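Hyaluronidase (Thermobaculum terrenum, PDB 5DIY) probably removes O-linked N-acetylglucosamine from proteins as a family 84 glycoside hydrolase, studied here as a variant with its predicted proton donor replaced. Local coordinates at residues Gln417-Leu422 and Val453-Gln458; Ala322-Leu327 and Arg348-Ser353; Val89-Glu94 and Arg131-Asn136; Ile161-Thr166 and Gln182-Asn187; Pro268-Ala273 and Ser293-Glu298. One frame throughout, in Å; residues are numbered along the deposited sequence.

Interaction 1: Gln417-Leu422 and Val453-Gln458; sequences QGRTYL and VSIELQ
Arg419 reaches from helix 412-428 to segment 453-458 and makes every contact between the two segments. On the buried side its aliphatic stem does the packing: CD of Arg419 lies 4.0 Å from CD1 of Ile455, the two side chains sliding past each other in opposite directions. Ile455 also rests on Leu412 and Ala415 of helix 412-428 and on Leu396 of helix 373-398. Past CD the arginine chain bends (chi3 86°), which turns the guanidinium toward Val453, whose CA sits over one of its faces, 3.8 Å from NH2 of Arg419. The contact joins two helices of the C-terminal helical region, and the short segments cross at -128° with their axes 11.0 Å apart. NE bonds Thr452 OG1 and NH2 bonds O of Leu449, in helix 440-451, which hold the group's rotation. The outer side is looser. There the exposed Glu456 offers a salt bridge, OE1 to NH1 of Arg419 at 3.2 Å, with carboxylate and guanidinium planes 37° apart and no hydrogen bond across the contact. Arg423 brings a second positive charge close to NH1, which the glutamate probably helps to offset.

Interaction 2: Ala322-Leu327 and Arg348-Ser353; sequences AYLTNL and REEIIS
Tyr323 and Glu350 point at each other from opposite directions, and the phenol meets the carboxylate at the ring's rim. The OH of Tyr323 donates a hydrogen bond of 2.7 Å to OE1 of Glu350, arriving on the syn side and 25° out of the carboxylate plane. CD of Glu350 lies in the plane of the ring at its edge, while the carboxylate itself is turned 58° from that plane. OE2 of Glu350 approaches the ring obliquely, 3.3 Å from CE1 of Tyr323. The glutamate gets there by extending away from its backbone N and then bending at chi2. These residues join the first turns of helix 322-336 to the middle of helix 340-362, an antiparallel pair in the helical region beyond the catalytic barrel, with 156° between the segment directions and 12.9 Å between the segment axes. Leu327 adds its CD1, 3.2 Å from OE1 of Glu350, and CD2 of Leu324 approaches CG of the glutamate at 4.3 Å. OE2 forms a salt bridge with Lys306 of helix 301-308, whose side chain also touches Tyr323. Exchanging Glu350 for an alanine would probably leave the tyrosine hydroxyl without its acceptor and the charge of Lys306 without this mate.

Interaction 3: Val89-Glu94 and Arg131-Asn136; sequences VYSSEE and RNSYSN
Ser91 meets both Ser133 and Tyr134, and its CB does much of the touching. Its OG stands between the backbone N and the carbonyl carbon (chi1 60°), leaving CB of Ser91 to face OG of Ser133 at 3.4 Å, while CA of Ser91 is 3.4 Å from OH of Tyr134. The backbone N of Ser91 lies at the edge of the Tyr134 ring, in its plane. Next to it CB of Tyr90 packs on CE2 of Tyr134 at 3.9 Å. Within its own segment the Tyr134 ring has CB of Ser133 over one face, offset toward the rim.

The next shell sets these groups in place. A type I turn from Val89 to Ser92 presents Tyr90 and Ser91, just ahead of helix 93-108, to Ser133 and Tyr134. Asp130 grips the turn twice, through Ser91 OG and Tyr90 N, and Arg147 bonds Tyr90 O. Ser133 OG turns back to Glu129 O, and Tyr134 OH is tied to Asp143 of helix 137-153. A leucine replacing Tyr134 would probably leave Asp143 without this hydroxyl and uncover CB of Tyr90.

Between the segments, then, the contact is van der Waals; the hydroxyls are bonded to residues around it, and Asp130 ties the turn to helix 128-133.

Interaction 4: Ile161-Thr166 and Gln182-Asn187; sequences IIMCPT and QRLPKN
Leu184 and Met163 meet inside a beta-alpha-beta unit of the eight-stranded parallel barrel of this TIM-barrel domain, where strand 160-164 is followed by helix 175-183 and strand 189-192. The second segment opens with the last turn of that helix, on which Gln182 and Arg183 are exposed. The chain leaves helical geometry at Leu184, and this residue turns inward toward the strand. Its side chain packs against Met163 and also against Val190 of the next strand, covering part of the barrel wall between strand and helix layers. Leu184 O is held by Arg216, which fixes the backbone as it leaves the helix. Pro185 and Lys186 then carry the chain on to Asn187, where the backbone rather than the side chain makes the approach: O of Asn187 lies 4.2 Å from O of Ile161, a loose meeting of two carbonyls. Directly afterwards the chain enters strand 189-192, whose Asp189 forms backbone hydrogen bonds with both Ile161 and Met163. Cys164, next to Met163 in strand 160-164, touches the bound N-acetylglucosamine, whereas the Met163 side chain remains about 10 Å from it on the helix-facing side. With CG between the backbone N and the carbonyl carbon (chi1 74°), Met163 offers that CG to CD1 of Leu184 at 4.0 Å.

Interaction 5: Pro268-Ala273 and Ser293-Glu298; sequences PLYTFA and STLLGE
Tyr270 and Leu295 bring helices 262-277 and 284-296 nearest each other between these segments, with 9.0 Å between their CA atoms, so side chains and one water bridge the interval. The Tyr270 side chain spans most of it. Its ring leaves the helix with CG anti to the backbone N (chi1 -174°), which sends the phenol out across the gap toward the second helix. At the root, CB of Tyr270 touches CD1 of Leu295 at 4.2 Å, a light apolar contact. Further out the ring also packs on Gln290 and Ala291, one turn earlier on the same helix, and on Asn33. At its far end Thr294 crosses the tyrosine at about a right angle. The two hydroxyls do not bond directly, since OH of Tyr270 and OG1 of Thr294 are 3.9 Å apart. A water joins them instead: it lies in the ring plane at the edge, 2.6 Å from OH of Tyr270, and donates to OG1 of Thr294 at 3.2 Å. That threonine oxygen is itself hydrogen-bonded to Gln290 O, within its own helix. In the helix of the tyrosine, Thr271 OG1 bonds Pro268 O at 2.6 Å, an oxygen that also accepts from Phe272 N, where the helix is kinked and N of Pro268 makes no bond to the turn before. The arrangement is helix-to-helix packing beside the TIM barrel, linking the helix that follows the last barrel strand, 251-256, to the next helix, which gives way to Gly297 after Leu296.

In the fold
From the N terminus, interaction 3 comes first, closing the loop from 89-94 to 131-136 around strand 113-117 and linking the turn before helix 93-108 to the chain around Ser133. Interaction 4 follows, closing the shorter step between strand 160-164 and the chain leading into strand 189-192; its centre lies about 17 Å from that of interaction 3. Interaction 5 then joins the helix after the last barrel strand to the next one. Beyond it, interactions 2 and 1 tie together helices of the C-terminal region, with centres about 24 Å apart. All five loops close in series, none nesting or crossing. Interactions 3 and 1 mark far ends of the molecule, their centres about 69 Å apart.

Interaction 1: Gln417-Leu422 and Val453-Gln458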
# COMPACT_ATOMS: atom_id res chain seq x y z
N GLN C 417 5.24 36.57 18.05
CA GLN C 417 4.06 36.33 17.22
C GLN C 417 4.15 35.01 16.45
O GLN C 417 3.16 34.29 16.32
CB GLN C 417 3.89 37.50 16.25
CG GLN C 417 2.68 37.44 15.33
CD GLN C 417 2.50 38.73 14.56
OE1 GLN C 417 2.53 38.75 13.33
NE2 GLN C 417 2.32 39.83 15.29
N GLY C 418 5.34 34.69 15.95
CA GLY C 418 5.61 33.42 15.29
C GLY C 418 5.48 32.22 16.22
O GLY C 418 4.95 31.20 15.82
N ARG C 419 5.94 32.36 17.46
CA ARG C 419 5.80 31.29 18.46
C ARG C 419 4.34 30.97 18.71
O ARG C 419 3.96 29.80 18.76
CB ARG C 419 6.44 31.67 19.80
CG ARG C 419 7.95 31.76 19.76
CD ARG C 419 8.55 31.87 21.17
NE ARG C 419 8.75 30.55 21.80
CZ ARG C 419 8.04 30.04 22.81
NH1 ARG C 419 7.02 30.70 23.36
NH2 ARG C 419 8.35 28.84 23.29
N THR C 420 3.53 32.02 18.86
CA THR C 420 2.08 31.89 19.02
C THR C 420 1.47 31.12 17.85
O THR C 420 0.73 30.16 18.06
CB THR C 420 1.42 33.29 19.13
OG1 THR C 420 1.98 33.96 20.26
CG2 THR C 420 -0.09 33.21 19.29
N TYR C 421 1.78 31.56 16.63
CA TYR C 421 1.28 30.92 15.42
C TYR C 421 1.68 29.44 15.37
O TYR C 421 0.84 28.59 15.06
CB TYR C 421 1.79 31.65 14.17
CG TYR C 421 1.35 31.00 12.87
CD1 TYR C 421 2.05 29.92 12.32
CD2 TYR C 421 0.23 31.47 12.18
CE1 TYR C 421 1.63 29.32 11.14
CE2 TYR C 421 -0.18 30.88 11.00
CZ TYR C 421 0.52 29.81 10.48
OH TYR C 421 0.12 29.23 9.30
N LEU C 422 2.94 29.14 15.66
CA LEU C 422 3.44 27.77 15.58
C LEU C 422 2.76 26.86 16.61
O LEU C 422 2.37 25.74 16.28
CB LEU C 422 4.96 27.71 15.72
CG LEU C 422 5.72 28.24 14.50
CD1 LEU C 422 7.21 28.28 14.79
CD2 LEU C 422 5.43 27.42 13.25
N VAL C 453 12.13 29.54 23.57
CA VAL C 453 11.62 29.75 24.93
C VAL C 453 12.21 30.99 25.63
O VAL C 453 11.49 31.70 26.33
CB VAL C 453 11.82 28.49 25.83
CG1 VAL C 453 13.29 28.11 25.99
CG2 VAL C 453 11.17 28.68 27.20
N SER C 454 13.50 31.25 25.42
CA SER C 454 14.19 32.31 26.17
C SER C 454 13.83 33.74 25.75
O SER C 454 14.11 34.68 26.50
CB SER C 454 15.71 32.09 26.16
OG SER C 454 16.28 32.38 24.90
N ILE C 455 13.22 33.93 24.57
CA ILE C 455 12.71 35.25 24.19
C ILE C 455 11.42 35.63 24.93
O ILE C 455 11.17 36.82 25.15
CB ILE C 455 12.55 35.45 22.65
CG1 ILE C 455 11.53 34.50 22.03
CG2 ILE C 455 13.91 35.31 21.95
CD1 ILE C 455 11.06 34.94 20.66
N GLU C 456 10.62 34.64 25.32
CA GLU C 456 9.48 34.89 26.22
C GLU C 456 9.96 35.31 27.60
O GLU C 456 9.44 36.27 28.17
CB GLU C 456 8.58 33.66 26.35
CG GLU C 456 7.67 33.44 25.16
CD GLU C 456 6.31 32.90 25.56
OE1 GLU C 456 6.27 31.85 26.23
OE2 GLU C 456 5.29 33.52 25.20
N LEU C 457 10.96 34.60 28.13
CA LEU C 457 11.62 34.99 29.38
C LEU C 457 12.22 36.40 29.29
O LEU C 457 12.11 37.19 30.24
CB LEU C 457 12.73 33.99 29.75
CG LEU C 457 12.36 32.54 30.04
CD1 LEU C 457 13.62 31.78 30.40
CD2 LEU C 457 11.33 32.41 31.15
N GLN C 458 12.87 36.68 28.16
CA GLN C 458 13.46 38.00 27.89
C GLN C 458 12.39 39.09 27.81
O GLN C 458 12.60 40.19 28.30
CB GLN C 458 14.25 37.96 26.58
CG GLN C 458 15.10 39.20 26.31
CD GLN C 458 15.82 39.13 24.97
OE1 GLN C 458 15.46 38.35 24.08
NE2 GLN C 458 16.85 39.96 24.81

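Interaction 2: Ala322-Leu327 and Arg348-Ser353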
# COMPACT_ATOMS: atom_id res chain seq x y z
N ALA C 322 13.61 10.78 4.18
CA ALA C 322 15.06 10.94 4.37
C ALA C 322 15.57 12.33 3.99
O ALA C 322 16.35 12.92 4.74
CB ALA C 322 15.83 9.86 3.60
N TYR C 323 15.10 12.85 2.86
CA TYR C 323 15.54 14.17 2.39
C TYR C 323 15.27 15.26 3.43
O TYR C 323 16.17 16.02 3.78
CB TYR C 323 14.89 14.52 1.04
CG TYR C 323 15.26 15.90 0.51
CD1 TYR C 323 14.58 17.04 0.95
CD2 TYR C 323 16.27 16.06 -0.43
CE1 TYR C 323 14.91 18.30 0.47
CE2 TYR C 323 16.60 17.32 -0.92
CZ TYR C 323 15.92 18.43 -0.46
OH TYR C 323 16.23 19.69 -0.93
N LEU C 324 14.04 15.33 3.94
CA LEU C 324 13.71 16.38 4.91
C LEU C 324 14.36 16.14 6.27
O LEU C 324 14.78 17.09 6.93
CB LEU C 324 12.20 16.63 5.02
CG LEU C 324 11.61 17.58 3.96
CD1 LEU C 324 10.12 17.77 4.21
CD2 LEU C 324 12.30 18.94 3.93
N THR C 325 14.48 14.87 6.67
CA THR C 325 15.17 14.52 7.91
C THR C 325 16.61 15.04 7.88
O THR C 325 17.04 15.72 8.83
CB THR C 325 15.17 12.99 8.15
OG1 THR C 325 13.83 12.56 8.35
CG2 THR C 325 15.99 12.61 9.37
N ASN C 326 17.32 14.77 6.79
CA ASN C 326 18.69 15.24 6.63
C ASN C 326 18.76 16.77 6.55
O ASN C 326 19.64 17.39 7.16
CB ASN C 326 19.34 14.63 5.38
CG ASN C 326 19.50 13.12 5.47
OD1 ASN C 326 19.56 12.55 6.55
ND2 ASN C 326 19.56 12.47 4.33
N LEU C 327 17.83 17.38 5.81
CA LEU C 327 17.86 18.82 5.60
C LEU C 327 17.71 19.61 6.90
O LEU C 327 18.46 20.57 7.13
CB LEU C 327 16.79 19.26 4.60
CG LEU C 327 16.83 20.75 4.23
CD1 LEU C 327 16.73 20.97 2.73
CD2 LEU C 327 15.73 21.53 4.95
N ARG C 348 14.80 28.83 3.29
CA ARG C 348 14.14 29.69 2.29
C ARG C 348 13.98 29.01 0.94
O ARG C 348 12.89 29.00 0.38
CB ARG C 348 14.93 31.00 2.11
CG ARG C 348 14.33 31.98 1.10
CD ARG C 348 15.25 33.15 0.81
NE ARG C 348 15.58 33.86 2.04
CZ ARG C 348 16.79 33.97 2.61
NH1 ARG C 348 17.89 33.44 2.06
NH2 ARG C 348 16.91 34.65 3.74
N GLU C 349 15.09 28.48 0.41
CA GLU C 349 15.12 27.80 -0.89
C GLU C 349 14.19 26.58 -0.89
O GLU C 349 13.51 26.32 -1.88
CB GLU C 349 16.57 27.39 -1.26
CG GLU C 349 17.50 28.56 -1.63
CD GLU C 349 18.99 28.18 -1.81
OE1 GLU C 349 19.44 27.08 -1.39
OE2 GLU C 349 19.76 29.02 -2.36
N GLU C 350 14.17 25.84 0.23
CA GLU C 350 13.30 24.67 0.35
C GLU C 350 11.81 25.03 0.35
O GLU C 350 10.99 24.36 -0.30
CB GLU C 350 13.63 23.89 1.63
CG GLU C 350 13.14 22.46 1.63
CD GLU C 350 13.71 21.66 0.48
OE1 GLU C 350 14.93 21.78 0.20
OE2 GLU C 350 12.95 20.91 -0.16
N ILE C 351 11.46 26.11 1.05
CA ILE C 351 10.09 26.62 1.05
C ILE C 351 9.64 26.98 -0.38
O ILE C 351 8.56 26.56 -0.81
CB ILE C 351 9.92 27.82 2.00
CG1 ILE C 351 10.04 27.35 3.46
CG2 ILE C 351 8.59 28.53 1.78
CD1 ILE C 351 10.45 28.44 4.43
N ILE C 352 10.47 27.74 -1.09
CA ILE C 352 10.19 28.13 -2.48
C ILE C 352 9.96 26.89 -3.34
O ILE C 352 8.98 26.83 -4.09
CB ILE C 352 11.34 28.98 -3.10
CG1 ILE C 352 11.36 30.40 -2.50
CG2 ILE C 352 11.23 29.06 -4.63
CD1 ILE C 352 10.31 31.35 -3.05
N SER C 353 10.85 25.91 -3.20
CA SER C 353 10.77 24.64 -3.94
C SER C 353 9.43 23.93 -3.70
O SER C 353 8.80 23.45 -4.65
CB SER C 353 11.95 23.74 -3.56
OG SER C 353 11.97 22.55 -4.32

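Interaction 3: Val89-Glu94 and Arg131-Asn136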
# COMPACT_ATOMS: atom_id res chain seq x y z
N VAL C 89 -18.01 -24.89 7.00
CA VAL C 89 -17.86 -26.23 7.57
C VAL C 89 -17.13 -27.05 6.50
O VAL C 89 -17.74 -27.50 5.52
CB VAL C 89 -19.22 -26.87 7.95
CG1 VAL C 89 -19.00 -28.13 8.77
CG2 VAL C 89 -20.08 -25.87 8.71
N TYR C 90 -15.83 -27.24 6.69
CA TYR C 90 -14.96 -27.90 5.70
C TYR C 90 -15.43 -29.31 5.32
O TYR C 90 -15.41 -29.66 4.14
CB TYR C 90 -13.51 -27.95 6.20
CG TYR C 90 -12.83 -26.61 6.25
CD1 TYR C 90 -12.29 -26.04 5.10
CD2 TYR C 90 -12.73 -25.89 7.45
CE1 TYR C 90 -11.66 -24.81 5.14
CE2 TYR C 90 -12.10 -24.66 7.50
CZ TYR C 90 -11.57 -24.12 6.34
OH TYR C 90 -10.94 -22.89 6.38
N SER C 91 -15.87 -30.09 6.31
CA SER C 91 -16.30 -31.49 6.10
C SER C 91 -17.71 -31.65 5.52
O SER C 91 -18.07 -32.76 5.12
CB SER C 91 -16.19 -32.28 7.41
OG SER C 91 -17.02 -31.71 8.41
N SER C 92 -18.49 -30.57 5.48
CA SER C 92 -19.89 -30.64 5.05
C SER C 92 -20.01 -30.71 3.54
O SER C 92 -19.61 -29.79 2.83
CB SER C 92 -20.68 -29.42 5.54
OG SER C 92 -21.95 -29.35 4.92
N GLU C 93 -20.62 -31.80 3.06
CA GLU C 93 -20.92 -31.97 1.64
C GLU C 93 -21.82 -30.85 1.10
O GLU C 93 -21.61 -30.37 -0.01
CB GLU C 93 -21.56 -33.35 1.38
CG GLU C 93 -20.58 -34.52 1.57
CD GLU C 93 -21.22 -35.89 1.39
OE1 GLU C 93 -22.34 -36.12 1.90
OE2 GLU C 93 -20.59 -36.77 0.76
N GLU C 94 -22.79 -30.43 1.91
CA GLU C 94 -23.71 -29.34 1.54
C GLU C 94 -22.99 -27.99 1.30
O GLU C 94 -23.38 -27.24 0.41
CB GLU C 94 -24.79 -29.18 2.62
CG GLU C 94 -25.95 -28.25 2.24
CD GLU C 94 -27.05 -28.18 3.28
OE1 GLU C 94 -27.12 -29.05 4.18
OE2 GLU C 94 -27.87 -27.23 3.20
N ARG C 131 -13.52 -30.67 13.59
CA ARG C 131 -12.59 -31.23 14.59
C ARG C 131 -12.67 -32.76 14.68
O ARG C 131 -11.67 -33.41 15.00
CB ARG C 131 -12.79 -30.59 15.98
CG ARG C 131 -11.66 -29.66 16.38
CD ARG C 131 -11.98 -28.89 17.66
NE ARG C 131 -12.76 -27.68 17.37
CZ ARG C 131 -14.05 -27.47 17.68
NH1 ARG C 131 -14.78 -28.36 18.33
NH2 ARG C 131 -14.60 -26.31 17.33
N ASN C 132 -13.85 -33.33 14.42
CA ASN C 132 -14.03 -34.79 14.34
C ASN C 132 -13.48 -35.38 13.04
O ASN C 132 -13.06 -36.54 13.02
CB ASN C 132 -15.51 -35.16 14.48
CG ASN C 132 -16.10 -34.75 15.82
OD1 ASN C 132 -15.38 -34.49 16.79
ND2 ASN C 132 -17.42 -34.68 15.89
N SER C 133 -13.48 -34.59 11.96
CA SER C 133 -13.02 -35.04 10.64
C SER C 133 -11.53 -34.79 10.36
O SER C 133 -10.95 -35.51 9.54
CB SER C 133 -13.85 -34.38 9.55
OG SER C 133 -15.23 -34.56 9.79
N TYR C 134 -10.93 -33.78 10.99
CA TYR C 134 -9.54 -33.36 10.68
C TYR C 134 -8.73 -33.05 11.94
O TYR C 134 -9.26 -32.53 12.92
CB TYR C 134 -9.53 -32.12 9.78
CG TYR C 134 -10.47 -32.19 8.59
CD1 TYR C 134 -10.18 -32.99 7.49
CD2 TYR C 134 -11.65 -31.44 8.57
CE1 TYR C 134 -11.04 -33.05 6.40
CE2 TYR C 134 -12.51 -31.49 7.49
CZ TYR C 134 -12.21 -32.30 6.41
OH TYR C 134 -13.08 -32.34 5.35
N SER C 135 -7.43 -33.34 11.88
CA SER C 135 -6.49 -33.02 12.97
C SER C 135 -6.17 -31.53 13.10
O SER C 135 -5.84 -31.06 14.19
CB SER C 135 -5.18 -33.80 12.81
OG SER C 135 -5.39 -35.19 12.98
N ASN C 136 -6.23 -30.80 11.98
CA ASN C 136 -5.88 -29.37 11.96
C ASN C 136 -6.41 -28.63 10.71
O ASN C 136 -6.96 -29.25 9.80
CB ASN C 136 -4.36 -29.19 12.13
CG ASN C 136 -3.55 -30.10 11.23
OD1 ASN C 136 -2.85 -30.99 11.69
ND2 ASN C 136 -3.63 -29.87 9.94

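Interaction 4: Ile161-Thr166 and Gln182-Asn187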
# COMPACT_ATOMS: atom_id res chain seq x y z
N ILE C 161 -7.40 -23.57 -9.64
CA ILE C 161 -7.66 -22.97 -8.35
C ILE C 161 -6.37 -22.32 -7.86
O ILE C 161 -5.29 -22.91 -7.92
CB ILE C 161 -8.18 -24.00 -7.31
CG1 ILE C 161 -9.54 -24.54 -7.75
CG2 ILE C 161 -8.29 -23.36 -5.92
CD1 ILE C 161 -10.00 -25.77 -6.97
N ILE C 162 -6.51 -21.09 -7.37
CA ILE C 162 -5.47 -20.43 -6.60
C ILE C 162 -6.04 -20.24 -5.20
O ILE C 162 -7.18 -19.80 -5.04
CB ILE C 162 -4.97 -19.11 -7.26
CG1 ILE C 162 -3.81 -18.51 -6.45
CG2 ILE C 162 -6.09 -18.09 -7.44
CD1 ILE C 162 -2.97 -17.53 -7.22
N MET C 163 -5.28 -20.64 -4.19
CA MET C 163 -5.74 -20.52 -2.82
C MET C 163 -4.82 -19.59 -2.05
O MET C 163 -3.64 -19.48 -2.37
CB MET C 163 -5.85 -21.91 -2.14
CG MET C 163 -4.54 -22.58 -1.75
SD MET C 163 -3.87 -22.11 -0.13
CE MET C 163 -5.07 -22.83 0.98
N CYS C 164 -5.38 -18.92 -1.04
CA CYS C 164 -4.59 -18.14 -0.10
C CYS C 164 -4.62 -18.87 1.23
O CYS C 164 -5.69 -19.12 1.78
CB CYS C 164 -5.14 -16.72 0.08
SG CYS C 164 -4.03 -15.66 1.06
N PRO C 165 -3.43 -19.24 1.75
CA PRO C 165 -3.40 -19.92 3.05
C PRO C 165 -3.73 -18.99 4.21
O PRO C 165 -3.67 -17.77 4.07
CB PRO C 165 -1.96 -20.42 3.15
CG PRO C 165 -1.16 -19.61 2.20
CD PRO C 165 -2.09 -19.02 1.19
N THR C 166 -4.10 -19.58 5.33
CA THR C 166 -4.38 -18.84 6.57
C THR C 166 -3.09 -18.28 7.17
O THR C 166 -3.11 -17.22 7.79
CB THR C 166 -5.14 -19.74 7.57
OG1 THR C 166 -6.35 -20.20 6.94
CG2 THR C 166 -5.48 -19.00 8.83
N GLN C 182 2.21 -30.84 1.06
CA GLN C 182 2.06 -32.29 0.93
C GLN C 182 0.67 -32.70 0.42
O GLN C 182 0.56 -33.55 -0.46
CB GLN C 182 2.35 -32.96 2.29
CG GLN C 182 2.38 -34.49 2.31
CD GLN C 182 3.45 -35.08 1.40
OE1 GLN C 182 4.54 -34.53 1.26
NE2 GLN C 182 3.13 -36.21 0.78
N ARG C 183 -0.38 -32.08 0.96
CA ARG C 183 -1.76 -32.53 0.73
C ARG C 183 -2.55 -31.80 -0.36
O ARG C 183 -3.53 -32.35 -0.86
CB ARG C 183 -2.55 -32.46 2.04
CG ARG C 183 -1.93 -33.30 3.15
CD ARG C 183 -2.96 -33.86 4.09
NE ARG C 183 -2.34 -34.72 5.10
CZ ARG C 183 -2.98 -35.58 5.89
NH1 ARG C 183 -4.31 -35.72 5.83
NH2 ARG C 183 -2.29 -36.31 6.76
N LEU C 184 -2.15 -30.58 -0.73
CA LEU C 184 -2.76 -29.91 -1.88
C LEU C 184 -2.24 -30.50 -3.18
O LEU C 184 -1.03 -30.57 -3.36
CB LEU C 184 -2.46 -28.40 -1.90
CG LEU C 184 -3.25 -27.46 -0.99
CD1 LEU C 184 -2.71 -26.05 -1.14
CD2 LEU C 184 -4.74 -27.50 -1.32
N PRO C 185 -3.14 -30.90 -4.11
CA PRO C 185 -2.70 -31.25 -5.47
C PRO C 185 -1.78 -30.17 -6.05
O PRO C 185 -2.05 -28.98 -5.87
CB PRO C 185 -4.01 -31.33 -6.25
CG PRO C 185 -5.04 -31.69 -5.23
CD PRO C 185 -4.59 -31.09 -3.93
N LYS C 186 -0.72 -30.60 -6.74
CA LYS C 186 0.40 -29.71 -7.09
C LYS C 186 0.02 -28.54 -7.99
O LYS C 186 0.65 -27.48 -7.91
CB LYS C 186 1.54 -30.48 -7.79
CG LYS C 186 2.16 -31.63 -7.00
CD LYS C 186 2.85 -31.19 -5.71
CE LYS C 186 3.47 -32.38 -5.00
NZ LYS C 186 3.31 -32.30 -3.52
N ASN C 187 -1.00 -28.72 -8.82
CA ASN C 187 -1.44 -27.69 -9.75
C ASN C 187 -2.40 -26.65 -9.16
O ASN C 187 -2.80 -25.73 -9.87
CB ASN C 187 -2.03 -28.36 -11.00
CG ASN C 187 -1.01 -29.22 -11.74
OD1 ASN C 187 0.19 -28.93 -11.75
ND2 ASN C 187 -1.49 -30.27 -12.39

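Interaction 5: Pro268-Ala273 and Ser293-Glu298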
# COMPACT_ATOMS: atom_id res chain seq x y z
N PRO C 268 2.70 3.57 -9.26
CA PRO C 268 3.50 2.40 -8.85
C PRO C 268 3.23 1.13 -9.65
O PRO C 268 4.16 0.35 -9.87
CB PRO C 268 3.11 2.20 -7.38
CG PRO C 268 1.81 2.89 -7.22
CD PRO C 268 1.86 4.06 -8.15
N LEU C 269 1.99 0.92 -10.10
CA LEU C 269 1.66 -0.23 -10.95
C LEU C 269 2.40 -0.22 -12.29
O LEU C 269 2.80 -1.28 -12.78
CB LEU C 269 0.15 -0.38 -11.16
CG LEU C 269 -0.68 -0.79 -9.93
CD1 LEU C 269 -2.16 -0.76 -10.29
CD2 LEU C 269 -0.27 -2.16 -9.39
N TYR C 270 2.59 0.97 -12.86
CA TYR C 270 3.43 1.13 -14.05
C TYR C 270 4.84 0.57 -13.79
O TYR C 270 5.36 -0.18 -14.61
CB TYR C 270 3.52 2.60 -14.48
CG TYR C 270 4.25 2.84 -15.79
CD1 TYR C 270 5.64 2.85 -15.84
CD2 TYR C 270 3.54 3.06 -16.97
CE1 TYR C 270 6.31 3.07 -17.04
CE2 TYR C 270 4.21 3.28 -18.18
CZ TYR C 270 5.59 3.28 -18.20
OH TYR C 270 6.28 3.50 -19.38
N THR C 271 5.42 0.94 -12.66
CA THR C 271 6.78 0.51 -12.31
C THR C 271 6.84 -0.99 -12.02
O THR C 271 7.79 -1.68 -12.41
CB THR C 271 7.38 1.31 -11.14
OG1 THR C 271 6.67 1.05 -9.91
CG2 THR C 271 7.36 2.81 -11.45
N PHE C 272 5.81 -1.48 -11.33
CA PHE C 272 5.60 -2.90 -11.10
C PHE C 272 5.59 -3.69 -12.41
O PHE C 272 6.30 -4.68 -12.54
CB PHE C 272 4.30 -3.08 -10.29
CG PHE C 272 3.77 -4.48 -10.22
CD1 PHE C 272 4.43 -5.45 -9.48
CD2 PHE C 272 2.57 -4.82 -10.83
CE1 PHE C 272 3.93 -6.75 -9.38
CE2 PHE C 272 2.05 -6.11 -10.74
CZ PHE C 272 2.73 -7.08 -10.00
N ALA C 273 4.84 -3.20 -13.40
CA ALA C 273 4.76 -3.84 -14.73
C ALA C 273 6.10 -3.85 -15.48
O ALA C 273 6.42 -4.83 -16.15
CB ALA C 273 3.70 -3.16 -15.58
N SER C 293 5.97 10.78 -16.55
CA SER C 293 5.91 11.42 -17.88
C SER C 293 4.73 10.92 -18.72
O SER C 293 3.92 11.73 -19.19
CB SER C 293 7.20 11.19 -18.65
OG SER C 293 8.31 11.66 -17.91
N THR C 294 4.63 9.61 -18.89
CA THR C 294 3.54 8.96 -19.64
C THR C 294 2.16 9.29 -19.07
O THR C 294 1.27 9.73 -19.79
CB THR C 294 3.70 7.42 -19.63
OG1 THR C 294 4.96 7.06 -20.20
CG2 THR C 294 2.57 6.74 -20.42
N LEU C 295 2.00 9.06 -17.77
CA LEU C 295 0.70 9.18 -17.11
C LEU C 295 0.29 10.61 -16.77
O LEU C 295 -0.89 10.96 -16.90
CB LEU C 295 0.67 8.31 -15.84
CG LEU C 295 0.90 6.81 -16.07
CD1 LEU C 295 1.30 6.10 -14.78
CD2 LEU C 295 -0.33 6.15 -16.69
N LEU C 296 1.24 11.43 -16.34
CA LEU C 296 0.96 12.79 -15.86
C LEU C 296 1.55 13.94 -16.69
O LEU C 296 1.12 15.07 -16.53
CB LEU C 296 1.45 12.94 -14.41
CG LEU C 296 1.02 11.87 -13.41
CD1 LEU C 296 1.61 12.16 -12.03
CD2 LEU C 296 -0.50 11.77 -13.32
N GLY C 297 2.52 13.65 -17.56
CA GLY C 297 3.13 14.66 -18.43
C GLY C 297 4.52 15.06 -17.98
O GLY C 297 4.77 15.22 -16.79
N GLU C 298 5.43 15.19 -18.95
CA GLU C 298 6.81 15.68 -18.75
C GLU C 298 6.93 16.91 -17.84
O GLU C 298 7.82 16.97 -16.99
CB GLU C 298 7.42 16.08 -20.09
CG GLU C 298 7.96 14.93 -20.92
CD GLU C 298 8.30 15.37 -22.32
OE1 GLU C 298 8.82 16.50 -22.49
OE2 GLU C 298 8.05 14.58 -23.26
O HOH W 1 4.83 4.15 -21.42